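Local structure of 177aa long conserved hypothetical protein (ST1454) (Sulfolobus tokodaii, 1WOZ) at residues G107-R118 with L153-R164. The protein probably transfers the adenosyl group of ATP to cob(I)alamin, as a corrinoid adenosyltransferase of the PduO type. Numbering follows the deposited sequence.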
# COMPACT_ATOMS: atom_id res chain seq x y z
N GLY A 107 -3.23 13.05 -10.62
CA GLY A 107 -3.01 14.47 -10.87
C GLY A 107 -1.73 14.94 -10.19
O GLY A 107 -0.63 14.44 -10.50
N SER A 108 -1.86 15.91 -9.29
CA SER A 108 -0.70 16.39 -8.53
C SER A 108 -0.23 15.27 -7.60
O SER A 108 -0.98 14.35 -7.31
CB SER A 108 -1.07 17.61 -7.68
OG SER A 108 -2.14 17.32 -6.80
N GLU A 109 1.02 15.33 -7.16
CA GLU A 109 1.51 14.28 -6.26
C GLU A 109 0.68 14.34 -4.97
O GLU A 109 0.40 13.30 -4.36
CB GLU A 109 3.01 14.46 -5.97
CG GLU A 109 3.61 13.29 -5.18
CD GLU A 109 5.12 13.38 -5.03
OE1 GLU A 109 5.69 12.53 -4.32
OE2 GLU A 109 5.73 14.30 -5.62
N GLU A 110 0.28 15.55 -4.55
CA GLU A 110 -0.53 15.70 -3.34
C GLU A 110 -1.89 15.00 -3.48
O GLU A 110 -2.29 14.21 -2.60
CB GLU A 110 -0.77 17.18 -3.01
CG GLU A 110 0.48 17.93 -2.59
CD GLU A 110 1.28 18.50 -3.76
OE1 GLU A 110 0.94 18.22 -4.93
OE2 GLU A 110 2.25 19.24 -3.49
N ALA A 111 -2.60 15.26 -4.57
CA ALA A 111 -3.88 14.60 -4.78
C ALA A 111 -3.66 13.09 -4.96
O ALA A 111 -4.48 12.28 -4.51
CB ALA A 111 -4.57 15.17 -6.03
N SER A 112 -2.57 12.70 -5.61
CA SER A 112 -2.33 11.27 -5.83
C SER A 112 -2.12 10.53 -4.53
O SER A 112 -2.66 9.44 -4.35
CB SER A 112 -1.11 11.05 -6.75
OG SER A 112 -1.35 11.59 -8.04
N VAL A 113 -1.34 11.10 -3.60
CA VAL A 113 -1.13 10.40 -2.34
C VAL A 113 -2.41 10.37 -1.52
O VAL A 113 -2.66 9.40 -0.78
CB VAL A 113 0.03 11.03 -1.53
CG1 VAL A 113 0.28 10.20 -0.26
CG2 VAL A 113 1.30 11.01 -2.37
N LEU A 114 -3.24 11.41 -1.66
CA LEU A 114 -4.53 11.44 -0.96
C LEU A 114 -5.46 10.36 -1.50
O LEU A 114 -6.21 9.73 -0.73
CB LEU A 114 -5.20 12.83 -1.11
CG LEU A 114 -4.51 13.87 -0.18
CD1 LEU A 114 -4.87 15.29 -0.63
CD2 LEU A 114 -4.93 13.66 1.28
N HIS A 115 -5.43 10.13 -2.82
CA HIS A 115 -6.26 9.08 -3.41
C HIS A 115 -5.78 7.69 -2.97
O HIS A 115 -6.58 6.78 -2.78
CB HIS A 115 -6.25 9.16 -4.94
CG HIS A 115 -7.23 10.15 -5.48
ND1 HIS A 115 -8.59 10.03 -5.27
CD2 HIS A 115 -7.06 11.28 -6.21
CE1 HIS A 115 -9.21 11.04 -5.83
NE2 HIS A 115 -8.31 11.82 -6.41
N VAL A 116 -4.46 7.52 -2.86
CA VAL A 116 -3.96 6.23 -2.40
C VAL A 116 -4.47 6.00 -0.97
O VAL A 116 -4.95 4.92 -0.62
CB VAL A 116 -2.41 6.19 -2.39
CG1 VAL A 116 -1.93 5.01 -1.55
CG2 VAL A 116 -1.87 6.09 -3.83
N THR A 117 -4.35 7.04 -0.15
CA THR A 117 -4.78 6.97 1.24
C THR A 117 -6.29 6.69 1.29
O THR A 117 -6.76 5.87 2.09
CB THR A 117 -4.42 8.30 1.94
OG1 THR A 117 -3.00 8.50 1.81
CG2 THR A 117 -4.76 8.26 3.43
N ARG A 118 -7.04 7.33 0.40
CA ARG A 118 -8.48 7.12 0.30
C ARG A 118 -8.81 5.64 -0.03
O ARG A 118 -9.71 5.01 0.57
CB ARG A 118 -9.03 8.06 -0.79
CG ARG A 118 -10.52 7.90 -1.17
CD ARG A 118 -10.84 8.63 -2.53
NE ARG A 118 -10.06 8.04 -3.62
CZ ARG A 118 -10.26 6.83 -4.13
NH1 ARG A 118 -11.25 6.06 -3.66
NH2 ARG A 118 -9.40 6.34 -5.02
N LEU A 153 -11.17 12.49 2.32
CA LEU A 153 -9.91 12.37 1.59
C LEU A 153 -10.11 12.71 0.10
O LEU A 153 -9.26 13.34 -0.52
CB LEU A 153 -9.34 10.96 1.76
CG LEU A 153 -8.81 10.65 3.19
CD1 LEU A 153 -8.56 9.16 3.33
CD2 LEU A 153 -7.52 11.44 3.46
N PHE A 154 -11.23 12.25 -0.45
CA PHE A 154 -11.60 12.51 -1.85
C PHE A 154 -11.75 14.03 -2.05
O PHE A 154 -11.16 14.61 -2.96
CB PHE A 154 -12.92 11.78 -2.16
CG PHE A 154 -13.40 11.94 -3.58
CD1 PHE A 154 -14.22 13.01 -3.93
CD2 PHE A 154 -13.03 11.03 -4.56
CE1 PHE A 154 -14.67 13.17 -5.26
CE2 PHE A 154 -13.47 11.17 -5.90
CZ PHE A 154 -14.29 12.25 -6.24
N ALA A 155 -12.50 14.68 -1.16
CA ALA A 155 -12.68 16.13 -1.29
C ALA A 155 -11.36 16.87 -1.18
O ALA A 155 -11.13 17.87 -1.87
CB ALA A 155 -13.68 16.64 -0.23
N MSE A 156 -10.47 16.37 -0.32
CA MSE A 156 -9.19 17.02 -0.18
C MSE A 156 -8.36 16.86 -1.44
O MSE A 156 -7.63 17.76 -1.82
CB MSE A 156 -8.40 16.45 1.01
CG MSE A 156 -8.98 16.77 2.37
SE MSE A 156 -7.76 15.92 3.67
CE MSE A 156 -8.34 16.79 5.31
N ALA A 157 -8.45 15.70 -2.09
CA ALA A 157 -7.69 15.47 -3.32
C ALA A 157 -8.16 16.42 -4.43
O ALA A 157 -7.35 16.88 -5.24
CB ALA A 157 -7.84 13.99 -3.77
N LEU A 158 -9.46 16.72 -4.47
CA LEU A 158 -9.99 17.67 -5.47
C LEU A 158 -9.39 19.06 -5.24
O LEU A 158 -8.98 19.75 -6.19
CB LEU A 158 -11.52 17.80 -5.35
CG LEU A 158 -12.35 16.52 -5.51
CD1 LEU A 158 -13.83 16.86 -5.34
CD2 LEU A 158 -12.07 15.89 -6.89
N VAL A 159 -9.35 19.48 -3.97
CA VAL A 159 -8.80 20.78 -3.64
C VAL A 159 -7.30 20.81 -3.90
O VAL A 159 -6.76 21.84 -4.38
CB VAL A 159 -9.12 21.18 -2.16
CG1 VAL A 159 -8.33 22.43 -1.77
CG2 VAL A 159 -10.65 21.47 -2.03
N ALA A 160 -6.61 19.70 -3.61
CA ALA A 160 -5.16 19.63 -3.87
C ALA A 160 -4.86 19.91 -5.35
O ALA A 160 -3.92 20.66 -5.68
CB ALA A 160 -4.61 18.24 -3.49
N ASN A 161 -5.60 19.26 -6.24
CA ASN A 161 -5.37 19.50 -7.68
C ASN A 161 -5.70 20.93 -8.06
O ASN A 161 -4.96 21.56 -8.80
CB ASN A 161 -6.18 18.52 -8.55
CG ASN A 161 -5.47 17.18 -8.70
OD1 ASN A 161 -4.24 17.11 -8.58
ND2 ASN A 161 -6.23 16.12 -8.96
N LYS A 162 -6.81 21.47 -7.56
CA LYS A 162 -7.14 22.86 -7.86
C LYS A 162 -6.01 23.79 -7.42
O LYS A 162 -5.59 24.69 -8.17
CB LYS A 162 -8.43 23.27 -7.14
CG LYS A 162 -8.82 24.73 -7.37
CD LYS A 162 -10.15 25.01 -6.67
CE LYS A 162 -10.53 26.49 -6.75
NZ LYS A 162 -10.92 26.87 -8.13
N ARG A 163 -5.52 23.60 -6.20
CA ARG A 163 -4.43 24.44 -5.71
C ARG A 163 -3.16 24.26 -6.52
O ARG A 163 -2.29 25.14 -6.51
CB ARG A 163 -4.15 24.17 -4.22
CG ARG A 163 -5.31 24.60 -3.32
CD ARG A 163 -5.00 24.35 -1.82
NE ARG A 163 -6.16 24.65 -0.98
CZ ARG A 163 -6.20 24.43 0.34
NH1 ARG A 163 -5.15 23.92 0.95
NH2 ARG A 163 -7.31 24.71 1.02
N ARG A 164 -3.03 23.13 -7.20
CA ARG A 164 -1.86 22.85 -8.02
C ARG A 164 -2.09 23.12 -9.52
O ARG A 164 -1.24 22.79 -10.35
CB ARG A 164 -1.42 21.39 -7.85
CG ARG A 164 -0.71 21.10 -6.55
CD ARG A 164 0.60 21.88 -6.48
NE ARG A 164 1.44 21.45 -5.37
CZ ARG A 164 2.15 22.28 -4.60
NH1 ARG A 164 2.10 23.59 -4.83
NH2 ARG A 164 2.90 21.81 -3.61
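His-115 and Ala-157 meet in a CH-pi contact: the methyl of Ala-157 lies over one face of the imidazole, shifted toward its rim, with Ala-157 CB 3.4 Å from His-115 NE2. At the edge of the same ring, ND1 accepts the NE proton of Arg-118 in the ring plane, a bond that should limit rotation of the imidazole. CE1 leans obliquely on the ring of Phe-154, whose own edge receives CD of Arg-118. The guanidinium goes on to a salt bridge with Asp-32 of the second subunit.

The axes of the two helical segments run antiparallel (170°) and come within 7.9 Å. Ala-111, Ala-157 and Ala-160 supply small side chains at the seam, consistent with so close an approach; the CA atoms of Ala-111 and Ala-157 are 4.2 Å apart. Beside them Leu-114 enters as a knob into the hole formed by Leu-153, Met-156 (present as selenomethionine), Ala-157 and Ala-160.

At the Ser-108 end of the seam the contact turns polar. Ser-108 is the N-cap of its helix: OG, held between backbone N and carbonyl carbon (chi1 57°), accepts from Ala-111 N and donates to Asn-161 OD1. Asn-161 OD1 also accepts from Ser-108 N at 2.8 Å, in a nearly straight bond (171°). Arg-164 grips Glu-110 side-on, its NE and NH2 both reaching OE2 from one face of the carboxylate, with Arg-164 NH2 2.7 Å from Glu-110 OE2. Were Glu-110 an alanine, this guanidinium would probably lose its carboxylate mate and be freer to turn.

Within the helical bundle of this cobalamin adenosyltransferase family member, the contact joins helix 109-134 to helix 140-163. Helix 23-44 packs against Val-113 and Thr-117 of the former, while helices 48-69 and 79-96 both touch Met-156 of the latter.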